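Uncharacterized protein YJL217W (Saccharomyces cerevisiae, PDB 3O12) functions in galactose metabolism through the GAL83 protein and may control the level of the enolase ENO1. Local coordinates at residues L30-K40 against Q44-D54. Residues are numbered along the deposited sequence; the frame is centred on the assembly and turned at random. Where two conformers were deposited one is given.
Sequences LSQGTWLNKPK and QEAGKVTLETD. With SO4 (sulfate ion), chain C.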
loop_
_atom_site.group_PDB
_atom_site.type_symbol
_atom_site.label_atom_id
_atom_site.label_comp_id
_atom_site.label_asym_id
_atom_site.label_seq_id
_atom_site.Cartn_x
_atom_site.Cartn_y
_atom_site.Cartn_z
ATOM N N LEU A 30 3.974 -14.160 2.256
ATOM C CA LEU A 30 4.248 -13.102 1.307
ATOM C C LEU A 30 4.703 -13.625 -0.057
ATOM O O LEU A 30 4.340 -13.082 -1.096
ATOM C CB LEU A 30 5.294 -12.161 1.912
ATOM C CG LEU A 30 5.529 -10.814 1.243
ATOM C CD1 LEU A 30 4.229 -10.020 1.103
ATOM C CD2 LEU A 30 6.567 -10.039 2.050
ATOM N N SER A 31 5.487 -14.701 -0.060
ATOM C CA SER A 31 6.015 -15.270 -1.300
ATOM C C SER A 31 4.940 -15.941 -2.163
ATOM O O SER A 31 5.216 -16.371 -3.282
ATOM C CB SER A 31 7.130 -16.276 -0.975
ATOM O OG SER A 31 6.618 -17.299 -0.142
ATOM N N GLN A 32 3.719 -16.013 -1.636
ATOM C CA GLN A 32 2.622 -16.588 -2.402
ATOM C C GLN A 32 1.858 -15.512 -3.177
ATOM O O GLN A 32 0.846 -15.793 -3.829
ATOM C CB GLN A 32 1.701 -17.405 -1.495
ATOM C CG GLN A 32 2.396 -18.631 -0.917
ATOM C CD GLN A 32 1.545 -19.378 0.077
ATOM O OE1 GLN A 32 1.624 -19.139 1.277
ATOM N NE2 GLN A 32 0.725 -20.296 -0.417
ATOM N N GLY A 33 2.364 -14.285 -3.129
ATOM C CA GLY A 33 1.782 -13.202 -3.896
ATOM C C GLY A 33 2.232 -13.252 -5.344
ATOM O O GLY A 33 3.184 -13.965 -5.701
ATOM N N THR A 34 1.527 -12.502 -6.182
ATOM C CA THR A 34 1.833 -12.357 -7.598
ATOM C C THR A 34 2.071 -10.875 -7.875
ATOM O O THR A 34 1.337 -10.019 -7.370
ATOM C CB THR A 34 0.635 -12.825 -8.464
ATOM O OG1 THR A 34 0.340 -14.193 -8.161
ATOM C CG2 THR A 34 0.952 -12.701 -9.937
ATOM N N TRP A 35 3.096 -10.569 -8.664
ATOM C CA TRP A 35 3.369 -9.174 -9.014
ATOM C C TRP A 35 2.437 -8.568 -10.049
ATOM O O TRP A 35 2.049 -9.211 -11.041
ATOM C CB TRP A 35 4.806 -9.012 -9.523
ATOM C CG TRP A 35 5.845 -9.110 -8.463
ATOM C CD1 TRP A 35 6.628 -10.194 -8.178
ATOM C CD2 TRP A 35 6.226 -8.084 -7.541
ATOM N NE1 TRP A 35 7.472 -9.906 -7.137
ATOM C CE2 TRP A 35 7.246 -8.618 -6.724
ATOM C CE3 TRP A 35 5.806 -6.766 -7.329
ATOM C CZ2 TRP A 35 7.853 -7.877 -5.704
ATOM C CZ3 TRP A 35 6.406 -6.030 -6.310
ATOM C CH2 TRP A 35 7.417 -6.593 -5.513
ATOM N N LEU A 36 2.083 -7.308 -9.789
ATOM C CA LEU A 36 1.632 -6.375 -10.802
ATOM C C LEU A 36 2.795 -5.407 -11.003
ATOM O O LEU A 36 3.233 -4.749 -10.050
ATOM C CB LEU A 36 0.386 -5.621 -10.338
ATOM C CG LEU A 36 -0.170 -4.600 -11.329
ATOM C CD1 LEU A 36 -0.780 -5.284 -12.534
ATOM C CD2 LEU A 36 -1.204 -3.700 -10.650
ATOM N N ASN A 37 3.312 -5.341 -12.228
ATOM C CA ASN A 37 4.462 -4.494 -12.533
ATOM C C ASN A 37 5.684 -4.840 -11.672
ATOM O O ASN A 37 6.165 -4.012 -10.906
ATOM C CB ASN A 37 4.105 -3.014 -12.350
ATOM C CG ASN A 37 2.869 -2.601 -13.131
ATOM O OD1 ASN A 37 1.974 -1.928 -12.590
ATOM N ND2 ASN A 37 2.814 -2.975 -14.403
ATOM N N LYS A 38 6.194 -6.060 -11.785
ATOM C CA LYS A 38 7.370 -6.442 -11.015
ATOM C C LYS A 38 8.524 -5.479 -11.309
ATOM O O LYS A 38 8.817 -5.209 -12.471
ATOM C CB LYS A 38 7.802 -7.867 -11.365
ATOM C CG LYS A 38 8.928 -8.383 -10.488
ATOM C CD LYS A 38 9.277 -9.830 -10.822
ATOM C CE LYS A 38 10.368 -10.349 -9.903
ATOM N NZ LYS A 38 10.742 -11.754 -10.242
ATOM N N PRO A 39 9.175 -4.953 -10.255
ATOM C CA PRO A 39 10.342 -4.084 -10.453
ATOM C C PRO A 39 11.497 -4.824 -11.121
ATOM O O PRO A 39 11.627 -6.045 -10.986
ATOM C CB PRO A 39 10.773 -3.721 -9.026
ATOM C CG PRO A 39 9.617 -4.028 -8.150
ATOM C CD PRO A 39 8.801 -5.096 -8.837
ATOM N N LYS A 40 12.330 -4.077 -11.835
ATOM C CA LYS A 40 13.518 -4.644 -12.462
ATOM C C LYS A 40 14.472 -5.181 -11.399
ATOM O O LYS A 40 15.164 -6.173 -11.620
ATOM C CB LYS A 40 14.218 -3.592 -13.326
ATOM C CG LYS A 40 13.442 -3.201 -14.577
ATOM C CD LYS A 40 14.206 -2.168 -15.395
ATOM C CE LYS A 40 13.566 -1.947 -16.757
ATOM N NZ LYS A 40 12.173 -1.438 -16.644
ATOM N N GLN A 44 14.371 -11.578 -2.663
ATOM C CA GLN A 44 13.626 -12.196 -1.581
ATOM C C GLN A 44 14.597 -12.670 -0.505
ATOM O O GLN A 44 15.733 -13.097 -0.799
ATOM C CB GLN A 44 12.840 -13.395 -2.138
ATOM C CG GLN A 44 12.092 -14.242 -1.112
ATOM C CD GLN A 44 11.522 -15.538 -1.704
ATOM O OE1 GLN A 44 11.989 -16.032 -2.736
ATOM N NE2 GLN A 44 10.517 -16.096 -1.037
ATOM N N GLU A 45 14.154 -12.570 0.741
ATOM C CA GLU A 45 14.774 -13.295 1.851
ATOM C C GLU A 45 13.598 -13.984 2.528
ATOM O O GLU A 45 12.440 -13.712 2.174
ATOM C CB GLU A 45 15.508 -12.335 2.800
ATOM C CG GLU A 45 16.699 -11.631 2.138
ATOM C CD GLU A 45 17.433 -10.653 3.047
ATOM O OE1 GLU A 45 16.873 -10.243 4.087
ATOM O OE2 GLU A 45 18.584 -10.290 2.713
ATOM N N ALA A 46 13.848 -14.888 3.473
ATOM C CA ALA A 46 12.714 -15.557 4.118
ATOM C C ALA A 46 11.808 -14.537 4.817
ATOM O O ALA A 46 12.229 -13.853 5.749
ATOM C CB ALA A 46 13.194 -16.621 5.100
ATOM N N GLY A 47 10.570 -14.432 4.352
ATOM C CA GLY A 47 9.619 -13.525 4.970
ATOM C C GLY A 47 9.769 -12.069 4.574
ATOM O O GLY A 47 9.081 -11.214 5.123
ATOM N N LYS A 48 10.641 -11.777 3.617
ATOM C CA LYS A 48 10.932 -10.394 3.254
ATOM C C LYS A 48 11.073 -10.186 1.759
ATOM O O LYS A 48 11.448 -11.092 1.013
ATOM C CB LYS A 48 12.207 -9.894 3.946
ATOM C CG LYS A 48 12.231 -10.156 5.436
ATOM C CD LYS A 48 13.473 -9.588 6.082
ATOM C CE LYS A 48 13.522 -9.984 7.547
ATOM N NZ LYS A 48 14.826 -9.627 8.164
ATOM N N VAL A 49 10.760 -8.970 1.329
ATOM C CA VAL A 49 10.940 -8.560 -0.054
ATOM C C VAL A 49 11.635 -7.205 -0.068
ATOM O O VAL A 49 11.186 -6.279 0.611
ATOM C CB VAL A 49 9.574 -8.441 -0.780
ATOM C CG1 VAL A 49 9.721 -7.680 -2.096
ATOM C CG2 VAL A 49 8.975 -9.829 -1.003
ATOM N N THR A 50 12.719 -7.085 -0.822
ATOM C CA THR A 50 13.422 -5.821 -0.949
ATOM C C THR A 50 13.455 -5.417 -2.411
ATOM O O THR A 50 13.896 -6.185 -3.267
ATOM C CB THR A 50 14.854 -5.937 -0.414
ATOM O OG1 THR A 50 14.810 -6.269 0.981
ATOM C CG2 THR A 50 15.611 -4.617 -0.606
ATOM N N LEU A 51 12.968 -4.219 -2.707
ATOM C CA LEU A 51 12.900 -3.776 -4.090
ATOM C C LEU A 51 13.492 -2.387 -4.267
ATOM O O LEU A 51 13.663 -1.641 -3.302
ATOM C CB LEU A 51 11.445 -3.790 -4.586
ATOM C CG LEU A 51 10.431 -2.834 -3.934
ATOM C CD1 LEU A 51 10.539 -1.428 -4.508
ATOM C CD2 LEU A 51 9.018 -3.361 -4.137
ATOM N N GLU A 52 13.836 -2.075 -5.510
ATOM C CA GLU A 52 14.137 -0.710 -5.924
ATOM C C GLU A 52 13.110 -0.350 -6.985
ATOM O O GLU A 52 12.908 -1.117 -7.925
ATOM C CB GLU A 52 15.545 -0.618 -6.514
ATOM C CG GLU A 52 15.875 0.743 -7.108
ATOM C CD GLU A 52 17.305 0.835 -7.602
ATOM O OE1 GLU A 52 18.183 0.177 -7.007
ATOM O OE2 GLU A 52 17.551 1.569 -8.583
ATOM N N THR A 53 12.449 0.798 -6.836
ATOM C CA THR A 53 11.398 1.168 -7.785
ATOM C C THR A 53 11.934 1.547 -9.162
ATOM O O THR A 53 13.068 2.018 -9.302
ATOM C CB THR A 53 10.519 2.337 -7.280
ATOM O OG1 THR A 53 11.331 3.508 -7.149
ATOM C CG2 THR A 53 9.893 2.011 -5.935
ATOM N N ASP A 54 11.099 1.328 -10.174
ATOM C CA ASP A 54 11.381 1.793 -11.529
ATOM C C ASP A 54 10.843 3.213 -11.714
ATOM O O ASP A 54 9.973 3.655 -10.967
ATOM C CB ASP A 54 10.778 0.833 -12.562
ATOM C CG ASP A 54 11.355 -0.575 -12.458
ATOM O OD1 ASP A 54 12.554 -0.705 -12.150
ATOM O OD2 ASP A 54 10.604 -1.543 -12.688
HETATM S S SO4 C . 4.993 -12.955 -10.495
HETATM O O1 SO4 C . 4.301 -14.175 -10.904
HETATM O O2 SO4 C . 5.089 -12.923 -9.041
HETATM O O3 SO4 C . 6.331 -12.924 -11.081
HETATM O O4 SO4 C . 4.245 -11.788 -10.950
#
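Residues 30-40 and 44-54 come together at two ends, Leu-30 with Gly-47 and Pro-39 with Thr-53, their CA atoms 6.5 and 6.0 Å apart. No backbone-to-backbone hydrogen bond joins them: strand 34-36 pairs with strand 68-78 in one sheet, strand 48-52 with 41-45 and 199-208 in the other, and the link is made chiefly by side chains. Trp-35 sends the far rim of its indole toward strand 48-52, CZ2 4.1 Å from Val-49 CG1 and CH2 3.9 Å from Leu-51 CD2, both methyls near the ring plane. Lys-38 CG and Pro-39 CD lie over one indole face. Leu-51 CG sits between its backbone N and carbonyl carbon (chi1 65°), which brings CD2 to both the indole rim and Pro-39 CG; Leu-51 CB separately meets Pro-39 CG at 4.0 Å. Toward the turn at 45-48, Leu-30 CD2 meets the other Val-49 methyl, CG2, at 3.9 Å, with Val-49 in one of its two conformers. At the opposite end, Lys-40 N donates to the syn lone pair of Asp-54 OD2 (3.2 Å, 145°), with a weak second bond to OD1. A sulfate, probably from the crystallisation liquor, shares the one backbone N-H of Trp-35 between its O4 and O2. The chemistry is thus mainly apolar, joining strand 34-36 of one sheet to strand 48-52, the second strand of the other, with one carboxylate receiving the backbone N-H of Lys-40 just before strand 41-45.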